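Local coordinates for tripartite motif-containing protein 65 (Homo sapiens, PDB 7JL4), which attaches ubiquitin to substrate proteins as a TRIM-family E3 ligase in innate immunity, autophagy and inflammation, and is represented here by its C-terminal PRY-SPRY domain, at residues L140-D145 and L151-L156; E128-P133 and P162-H167; F33-S36 and Q41-H44. All blocks are in the same frame, centred on the assembly; numbering follows the deposited sequence.

In the fold
All three contacts lie in the B30.2 (PRY-SPRY) domain, a sandwich of two antiparallel sheets. Contact 3 comes first along the chain and pairs strands 33-36 and 41-44 at one border of the seven-stranded sheet. Contact 1, the hairpin of strands 139-145 and 150-155, sits further across that sheet, its centre about 22 Å from that of contact 3. Contact 2 encloses contact 1 in sequence and joins the sheet's other border strand, 161-167, to strand 128-133, outermost in the six-stranded sheet; its centre is about 11 Å from contact 1 and 27 Å from contact 3. Contacts 1 and 3 share one sheet, strands 185-188 and 72-79 between them, and contact 2 ties it to the other.

Contact 1: L140-D145 and L151-L156; sequences LGMDLD and LTFYSL
L140 pairs with S155 across an antiparallel hairpin, and L140 CD2 lies 3.5 Å from Y154 O. G141 and Y154 form a hydrogen-bonded pair: G141 N donates to Y154 O, and Y154 N returns a bond of 2.8 Å to G141 O. L156 folds back over the glycine, bringing CD2 to 3.3 Å from G141 N, where a side chain on G141 would be tightly placed. M142 and F153 lie side by side and point the same way. With CG anti to its own carbonyl carbon (chi1 -64°) and the chain bent at chi3, M142 sets CG 3.6 Å from F153 CD2 and CE 3.7 Å from F153 CE2, an oblique Met-aromatic contact with SD 5.0 Å from the ring centroid. D143 turns to the other face, with Y154 and T152. D143 CB meets Y154 CE1 near the ring plane, and water 1, lying in that plane, links D143 OD2 (2.7 Å) to Y154 OH; D143 OD1 is hydrogen-bonded to H72 NE2. The nearly straight D143 N to T152 O bond is answered by T152 N to D143 O, and T152 OG1 is hydrogen-bonded to T165 OG1. L144 finishes the hairpin against L151, CD1 resting 3.9 Å from L151 CB. Strands 72-79 and 161-167 flank the hairpin in the sheet. Toward strand 84-89 of the opposing sheet, L140 reaches L86, L151 reaches V88 and M142 reaches both, whereas D143, Y154 and L156 pack against helix 10-15.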
loop_
_atom_site.group_PDB
_atom_site.type_symbol
_atom_site.label_atom_id
_atom_site.label_comp_id
_atom_site.label_asym_id
_atom_site.label_seq_id
_atom_site.Cartn_x
_atom_site.Cartn_y
_atom_site.Cartn_z
ATOM N N LEU A 140 3.208 7.002 5.635
ATOM C CA LEU A 140 2.242 6.041 6.126
ATOM C C LEU A 140 2.946 4.738 6.458
ATOM O O LEU A 140 3.879 4.333 5.756
ATOM C CB LEU A 140 1.146 5.807 5.087
ATOM C CG LEU A 140 0.486 7.145 4.730
ATOM C CD1 LEU A 140 -0.286 7.035 3.433
ATOM C CD2 LEU A 140 -0.402 7.575 5.890
ATOM N N GLY A 141 2.508 4.087 7.531
ATOM C CA GLY A 141 3.080 2.815 7.943
ATOM C C GLY A 141 2.046 1.706 7.902
ATOM O O GLY A 141 0.854 1.942 8.111
ATOM N N MET A 142 2.517 0.482 7.644
ATOM C CA MET A 142 1.696 -0.723 7.704
ATOM C C MET A 142 2.383 -1.740 8.601
ATOM O O MET A 142 3.507 -2.165 8.305
ATOM C CB MET A 142 1.452 -1.295 6.308
ATOM C CG MET A 142 0.628 -0.324 5.412
ATOM S SD MET A 142 0.557 -0.882 3.701
ATOM C CE MET A 142 -0.381 -2.387 3.858
ATOM N N ASP A 143 1.695 -2.124 9.678
ATOM C CA ASP A 143 2.178 -3.085 10.677
ATOM C C ASP A 143 1.347 -4.354 10.559
ATOM O O ASP A 143 0.154 -4.346 10.877
ATOM C CB ASP A 143 2.060 -2.499 12.083
ATOM C CG ASP A 143 2.740 -3.363 13.125
ATOM O OD1 ASP A 143 3.885 -3.802 12.880
ATOM O OD2 ASP A 143 2.130 -3.580 14.184
ATOM N N LEU A 144 1.986 -5.445 10.127
ATOM C CA LEU A 144 1.324 -6.703 9.792
ATOM C C LEU A 144 1.772 -7.744 10.807
ATOM O O LEU A 144 2.875 -8.279 10.687
ATOM C CB LEU A 144 1.703 -7.133 8.378
ATOM C CG LEU A 144 0.938 -8.305 7.797
ATOM C CD1 LEU A 144 -0.572 -7.973 7.797
ATOM C CD2 LEU A 144 1.427 -8.560 6.359
ATOM N N ASP A 145 0.934 -8.027 11.803
ATOM C CA ASP A 145 1.275 -8.993 12.860
ATOM C C ASP A 145 0.573 -10.297 12.512
ATOM O O ASP A 145 -0.609 -10.497 12.820
ATOM C CB ASP A 145 0.895 -8.464 14.239
ATOM C CG ASP A 145 1.191 -9.447 15.375
ATOM O OD1 ASP A 145 1.429 -10.651 15.137
ATOM O OD2 ASP A 145 1.211 -8.990 16.537
ATOM N N LEU A 151 -3.653 -6.181 11.152
ATOM C CA LEU A 151 -3.031 -5.265 10.209
ATOM C C LEU A 151 -3.427 -3.857 10.622
ATOM O O LEU A 151 -4.623 -3.543 10.672
ATOM C CB LEU A 151 -3.475 -5.573 8.779
ATOM C CG LEU A 151 -3.258 -4.443 7.754
ATOM C CD1 LEU A 151 -1.756 -4.141 7.565
ATOM C CD2 LEU A 151 -3.926 -4.821 6.412
ATOM N N THR A 152 -2.445 -3.029 10.965
ATOM C CA THR A 152 -2.715 -1.668 11.421
ATOM C C THR A 152 -2.005 -0.686 10.513
ATOM O O THR A 152 -0.814 -0.845 10.236
ATOM C CB THR A 152 -2.271 -1.431 12.863
ATOM O OG1 THR A 152 -2.919 -2.382 13.718
ATOM C CG2 THR A 152 -2.662 0.016 13.307
ATOM N N PHE A 153 -2.742 0.322 10.056
ATOM C CA PHE A 153 -2.194 1.428 9.293
ATOM C C PHE A 153 -1.877 2.595 10.215
ATOM O O PHE A 153 -2.671 2.931 11.107
ATOM C CB PHE A 153 -3.188 1.900 8.230
ATOM C CG PHE A 153 -3.464 0.899 7.175
ATOM C CD1 PHE A 153 -4.430 -0.069 7.355
ATOM C CD2 PHE A 153 -2.728 0.899 6.004
ATOM C CE1 PHE A 153 -4.694 -0.988 6.354
ATOM C CE2 PHE A 153 -2.987 -0.038 5.010
ATOM C CZ PHE A 153 -3.950 -0.966 5.190
ATOM N N TYR A 154 -0.754 3.254 9.947
ATOM C CA TYR A 154 -0.286 4.392 10.732
ATOM C C TYR A 154 -0.071 5.616 9.855
ATOM O O TYR A 154 0.268 5.512 8.673
ATOM C CB TYR A 154 1.047 4.095 11.443
ATOM C CG TYR A 154 0.940 3.117 12.596
ATOM C CD1 TYR A 154 0.907 1.741 12.373
ATOM C CD2 TYR A 154 0.855 3.584 13.903
ATOM C CE1 TYR A 154 0.800 0.833 13.452
ATOM C CE2 TYR A 154 0.766 2.705 14.977
ATOM C CZ TYR A 154 0.736 1.340 14.746
ATOM O OH TYR A 154 0.623 0.507 15.827
ATOM N N SER A 155 -0.243 6.782 10.458
ATOM C CA SER A 155 0.360 8.006 9.957
ATOM C C SER A 155 1.565 8.295 10.834
ATOM O O SER A 155 1.522 8.050 12.041
ATOM C CB SER A 155 -0.640 9.168 9.995
ATOM O OG SER A 155 0.002 10.357 9.582
ATOM N N LEU A 156 2.660 8.764 10.237
ATOM C CA LEU A 156 3.863 8.903 11.028
ATOM C C LEU A 156 4.242 10.368 11.217
ATOM O O LEU A 156 5.138 10.667 12.014
ATOM C CB LEU A 156 5.058 8.192 10.367
ATOM C CG LEU A 156 5.024 6.675 10.666
ATOM C CD1 LEU A 156 5.136 6.217 12.118
ATOM C CD2 LEU A 156 4.004 5.876 9.838
HETATM O O HOH W 1 0.227 -2.073 15.459
HETATM O O HOH W 2 -1.030 -4.788 13.491
#

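Contact 2: E128-P133 and P162-H167; sequences EAQRLP and PLYTFH
Facing border strands of the two sheets of the B30.2/SPRY sandwich meet here, with Y164 and L132 bridging them. Strands 128-133 and 162-167 run antiparallel at 160°, with axes 8.8 Å apart at their closest, and no hydrogen bond joins them; the contact is made by side chains and by L163 O. L132 points toward the other strand and crosses Y164 at about a right angle. Its CD1 methyl does the touching, 3.7 Å from L163 O and 3.9 Å from Y164 CB, and it also reaches CD1 of the tyrosine ring obliquely. Y164 sends its ring across to strand 128-133 because chi1 (-160°) places CG opposite the backbone N, and there the hydroxyl end meets Q130. The contact is through carbon: Q130 CG sits 3.6 Å from Y164 OH. The chain of Q130 bends at chi2 and leaves its amide plane only 9° from that of the ring. Within its own strand, Y164 CE2 lies 3.7 Å above one face of the F166 ring, offset toward its rim. A123 of the neighbouring strand 120-125 touches both aromatic residues, and W112 meets F166 edge to face. The tyrosine and leucine thus link the two antiparallel sheets of the SPRY β-sandwich, packed through side chains, at the margin formed by their outermost strands 128-133 and 161-167.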
loop_
_atom_site.group_PDB
_atom_site.type_symbol
_atom_site.label_atom_id
_atom_site.label_comp_id
_atom_site.label_asym_id
_atom_site.label_seq_id
_atom_site.Cartn_x
_atom_site.Cartn_y
_atom_site.Cartn_z
ATOM N N GLU A 128 -16.624 -3.181 1.425
ATOM C CA GLU A 128 -17.112 -2.217 2.404
ATOM C C GLU A 128 -15.990 -1.281 2.830
ATOM O O GLU A 128 -14.898 -1.741 3.205
ATOM C CB GLU A 128 -17.646 -2.945 3.643
ATOM C CG GLU A 128 -18.236 -2.040 4.727
ATOM C CD GLU A 128 -18.561 -2.827 5.982
ATOM O OE1 GLU A 128 -17.833 -3.793 6.291
ATOM O OE2 GLU A 128 -19.585 -2.535 6.628
ATOM N N ALA A 129 -16.271 0.019 2.838
ATOM C CA ALA A 129 -15.339 1.004 3.376
ATOM C C ALA A 129 -15.843 1.636 4.665
ATOM O O ALA A 129 -17.024 2.023 4.768
ATOM C CB ALA A 129 -15.076 2.127 2.371
ATOM N N GLN A 130 -14.939 1.789 5.641
ATOM C CA GLN A 130 -15.178 2.705 6.760
ATOM C C GLN A 130 -14.595 4.069 6.410
ATOM O O GLN A 130 -13.427 4.165 6.022
ATOM C CB GLN A 130 -14.557 2.193 8.072
ATOM C CG GLN A 130 -14.917 0.763 8.402
ATOM C CD GLN A 130 -16.422 0.608 8.656
ATOM O OE1 GLN A 130 -17.078 1.526 9.156
ATOM N NE2 GLN A 130 -16.961 -0.563 8.332
ATOM N N ARG A 131 -15.408 5.120 6.521
ATOM C CA ARG A 131 -14.940 6.482 6.254
ATOM C C ARG A 131 -14.364 7.072 7.530
ATOM O O ARG A 131 -15.072 7.187 8.531
ATOM C CB ARG A 131 -16.073 7.383 5.755
ATOM N N LEU A 132 -13.099 7.472 7.485
ATOM C CA LEU A 132 -12.382 7.972 8.648
ATOM C C LEU A 132 -11.982 9.418 8.421
ATOM O O LEU A 132 -11.836 9.854 7.273
ATOM C CB LEU A 132 -11.110 7.142 8.911
ATOM C CG LEU A 132 -11.368 5.638 8.941
ATOM C CD1 LEU A 132 -10.041 4.868 8.931
ATOM C CD2 LEU A 132 -12.153 5.325 10.183
ATOM N N PRO A 133 -11.740 10.178 9.493
ATOM C CA PRO A 133 -11.261 11.558 9.334
ATOM C C PRO A 133 -9.993 11.618 8.492
ATOM O O PRO A 133 -9.137 10.727 8.554
ATOM C CB PRO A 133 -10.981 11.995 10.777
ATOM C CG PRO A 133 -11.944 11.191 11.584
ATOM C CD PRO A 133 -11.955 9.840 10.911
ATOM N N PRO A 162 -2.065 5.492 15.056
ATOM C CA PRO A 162 -2.774 4.425 14.350
ATOM C C PRO A 162 -4.048 4.984 13.735
ATOM O O PRO A 162 -4.743 5.802 14.340
ATOM C CB PRO A 162 -3.078 3.397 15.446
ATOM C CG PRO A 162 -2.998 4.158 16.737
ATOM C CD PRO A 162 -2.091 5.336 16.526
ATOM N N LEU A 163 -4.333 4.544 12.525
ATOM C CA LEU A 163 -5.466 5.025 11.739
ATOM C C LEU A 163 -6.614 4.030 11.690
ATOM O O LEU A 163 -7.787 4.430 11.772
ATOM C CB LEU A 163 -5.009 5.337 10.307
ATOM C CG LEU A 163 -3.902 6.397 10.167
ATOM C CD1 LEU A 163 -3.435 6.530 8.706
ATOM C CD2 LEU A 163 -4.371 7.726 10.717
ATOM N N TYR A 164 -6.296 2.745 11.563
ATOM C CA TYR A 164 -7.286 1.680 11.474
ATOM C C TYR A 164 -6.596 0.331 11.608
ATOM O O TYR A 164 -5.498 0.143 11.071
ATOM C CB TYR A 164 -8.056 1.734 10.153
ATOM C CG TYR A 164 -9.364 0.984 10.277
ATOM C CD1 TYR A 164 -10.438 1.537 10.966
ATOM C CD2 TYR A 164 -9.496 -0.304 9.767
ATOM C CE1 TYR A 164 -11.637 0.826 11.117
ATOM C CE2 TYR A 164 -10.677 -1.001 9.890
ATOM C CZ TYR A 164 -11.736 -0.441 10.564
ATOM O OH TYR A 164 -12.893 -1.177 10.685
ATOM N N THR A 165 -7.257 -0.606 12.295
ATOM C CA THR A 165 -6.793 -1.983 12.418
ATOM C C THR A 165 -7.845 -2.949 11.888
ATOM O O THR A 165 -9.000 -2.906 12.320
ATOM C CB THR A 165 -6.479 -2.302 13.878
ATOM O OG1 THR A 165 -5.475 -1.399 14.349
ATOM C CG2 THR A 165 -6.008 -3.763 14.070
ATOM N N PHE A 166 -7.438 -3.830 10.974
ATOM C CA PHE A 166 -8.209 -5.007 10.585
ATOM C C PHE A 166 -7.706 -6.231 11.334
ATOM O O PHE A 166 -6.500 -6.380 11.563
ATOM C CB PHE A 166 -8.072 -5.307 9.089
ATOM C CG PHE A 166 -8.715 -4.290 8.186
ATOM C CD1 PHE A 166 -10.084 -4.321 7.970
ATOM C CD2 PHE A 166 -7.939 -3.368 7.485
ATOM C CE1 PHE A 166 -10.686 -3.401 7.093
ATOM C CE2 PHE A 166 -8.538 -2.453 6.594
ATOM C CZ PHE A 166 -9.898 -2.483 6.414
ATOM N N HIS A 167 -8.630 -7.135 11.664
ATOM C CA HIS A 167 -8.278 -8.455 12.173
ATOM C C HIS A 167 -8.756 -9.525 11.204
ATOM O O HIS A 167 -9.835 -9.409 10.629
ATOM C CB HIS A 167 -8.874 -8.724 13.543
ATOM C CG HIS A 167 -8.491 -10.065 14.085
ATOM N ND1 HIS A 167 -9.408 -11.064 14.314
ATOM C CD2 HIS A 167 -7.283 -10.581 14.411
ATOM C CE1 HIS A 167 -8.782 -12.135 14.778
ATOM N NE2 HIS A 167 -7.490 -11.869 14.836
#

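Contact 3: F33-S36 and Q41-H44; sequences FYLS and QVKH
F33 meets H44 obliquely, the ring planes 48° apart, with F33 CE1 over one face of the imidazole toward its rim and 3.4 Å from H44 CG. Having CG anti to its carbonyl carbon (chi1 -73°), F33 also meets V42, whose CG2 lies 3.7 Å from F33 CB and 3.8 Å from ring atom F33 CD2. L35, paired directly with V42, lays CD2 3.5 Å from V42 CB. F33, L35, V42 and H44 therefore share one face of this antiparallel hairpin, and L180 of the opposing sheet packs against F33 and V42. On the other face, S36 OG comes 3.3 Å from Q41 OE1, while Q41 NE2 is hydrogen-bonded to T187 OG1. An alanine in place of F33 would remove the ring, and would probably open a gap beside V42 and leave that face of H44 without the CE1 contact. Backbone bonds pair Y34 with K43 and S36 with Q41; Y34 N to K43 O measures 2.9 Å. Because H44 ND1 is bonded to L180 O and W60 meets the imidazole edge to face, this buried ring is held by polar and aromatic partners together, probably limiting its rotation.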
loop_
_atom_site.group_PDB
_atom_site.type_symbol
_atom_site.label_atom_id
_atom_site.label_comp_id
_atom_site.label_asym_id
_atom_site.label_seq_id
_atom_site.Cartn_x
_atom_site.Cartn_y
_atom_site.Cartn_z
ATOM N N PHE A 33 2.676 2.964 -15.451
ATOM C CA PHE A 33 3.501 3.176 -14.272
ATOM C C PHE A 33 4.976 3.154 -14.643
ATOM O O PHE A 33 5.433 2.249 -15.355
ATOM C CB PHE A 33 3.229 2.108 -13.226
ATOM C CG PHE A 33 1.923 2.264 -12.525
ATOM C CD1 PHE A 33 0.932 3.119 -13.011
ATOM C CD2 PHE A 33 1.691 1.576 -11.348
ATOM C CE1 PHE A 33 -0.255 3.251 -12.346
ATOM C CE2 PHE A 33 0.497 1.709 -10.673
ATOM C CZ PHE A 33 -0.476 2.545 -11.165
ATOM N N TYR A 34 5.717 4.140 -14.142
ATOM C CA TYR A 34 7.155 4.261 -14.370
ATOM C C TYR A 34 7.871 3.985 -13.058
ATOM O O TYR A 34 7.650 4.695 -12.073
ATOM C CB TYR A 34 7.509 5.655 -14.889
ATOM C CG TYR A 34 8.974 6.040 -14.724
ATOM C CD1 TYR A 34 9.966 5.429 -15.483
ATOM C CD2 TYR A 34 9.360 7.021 -13.808
ATOM C CE1 TYR A 34 11.305 5.782 -15.336
ATOM C CE2 TYR A 34 10.691 7.388 -13.662
ATOM C CZ TYR A 34 11.661 6.759 -14.421
ATOM O OH TYR A 34 12.990 7.113 -14.277
ATOM N N LEU A 35 8.728 2.969 -13.048
ATOM C CA LEU A 35 9.461 2.569 -11.854
ATOM C C LEU A 35 10.865 3.168 -11.854
ATOM O O LEU A 35 11.512 3.252 -12.903
ATOM C CB LEU A 35 9.550 1.040 -11.780
ATOM C CG LEU A 35 8.240 0.365 -11.364
ATOM C CD1 LEU A 35 8.283 -1.141 -11.573
ATOM C CD2 LEU A 35 8.022 0.651 -9.918
ATOM N N SER A 36 11.348 3.562 -10.673
ATOM C CA SER A 36 12.680 4.144 -10.556
ATOM C C SER A 36 13.281 3.766 -9.206
ATOM O O SER A 36 12.658 3.081 -8.391
ATOM C CB SER A 36 12.639 5.664 -10.722
ATOM O OG SER A 36 11.776 6.236 -9.754
ATOM N N GLN A 41 10.391 3.108 -6.125
ATOM C CA GLN A 41 9.512 4.242 -6.371
ATOM C C GLN A 41 8.731 4.000 -7.655
ATOM O O GLN A 41 9.258 3.421 -8.611
ATOM C CB GLN A 41 10.351 5.526 -6.449
ATOM C CG GLN A 41 9.582 6.800 -6.683
ATOM C CD GLN A 41 10.458 8.028 -6.585
ATOM O OE1 GLN A 41 10.865 8.597 -7.596
ATOM N NE2 GLN A 41 10.746 8.451 -5.360
ATOM N N VAL A 42 7.474 4.442 -7.679
ATOM C CA VAL A 42 6.604 4.294 -8.843
ATOM C C VAL A 42 5.778 5.572 -9.016
ATOM O O VAL A 42 5.379 6.203 -8.030
ATOM C CB VAL A 42 5.708 3.041 -8.700
ATOM C CG1 VAL A 42 4.686 3.219 -7.584
ATOM C CG2 VAL A 42 5.009 2.714 -10.016
ATOM N N LYS A 43 5.549 5.972 -10.277
ATOM C CA LYS A 43 4.714 7.119 -10.603
ATOM C C LYS A 43 3.738 6.728 -11.704
ATOM O O LYS A 43 4.137 6.097 -12.690
ATOM C CB LYS A 43 5.556 8.326 -11.057
ATOM C CG LYS A 43 4.725 9.563 -11.335
ATOM C CD LYS A 43 5.569 10.758 -11.750
ATOM C CE LYS A 43 4.680 11.990 -12.025
ATOM N NZ LYS A 43 5.472 13.174 -12.472
ATOM N N HIS A 44 2.469 7.088 -11.531
ATOM C CA HIS A 44 1.455 6.890 -12.572
ATOM C C HIS A 44 1.525 8.061 -13.552
ATOM O O HIS A 44 1.140 9.190 -13.220
ATOM C CB HIS A 44 0.070 6.741 -11.933
ATOM C CG HIS A 44 -1.048 6.479 -12.904
ATOM N ND1 HIS A 44 -2.337 6.206 -12.492
ATOM C CD2 HIS A 44 -1.083 6.473 -14.261
ATOM C CE1 HIS A 44 -3.120 6.047 -13.547
ATOM N NE2 HIS A 44 -2.385 6.214 -14.635
#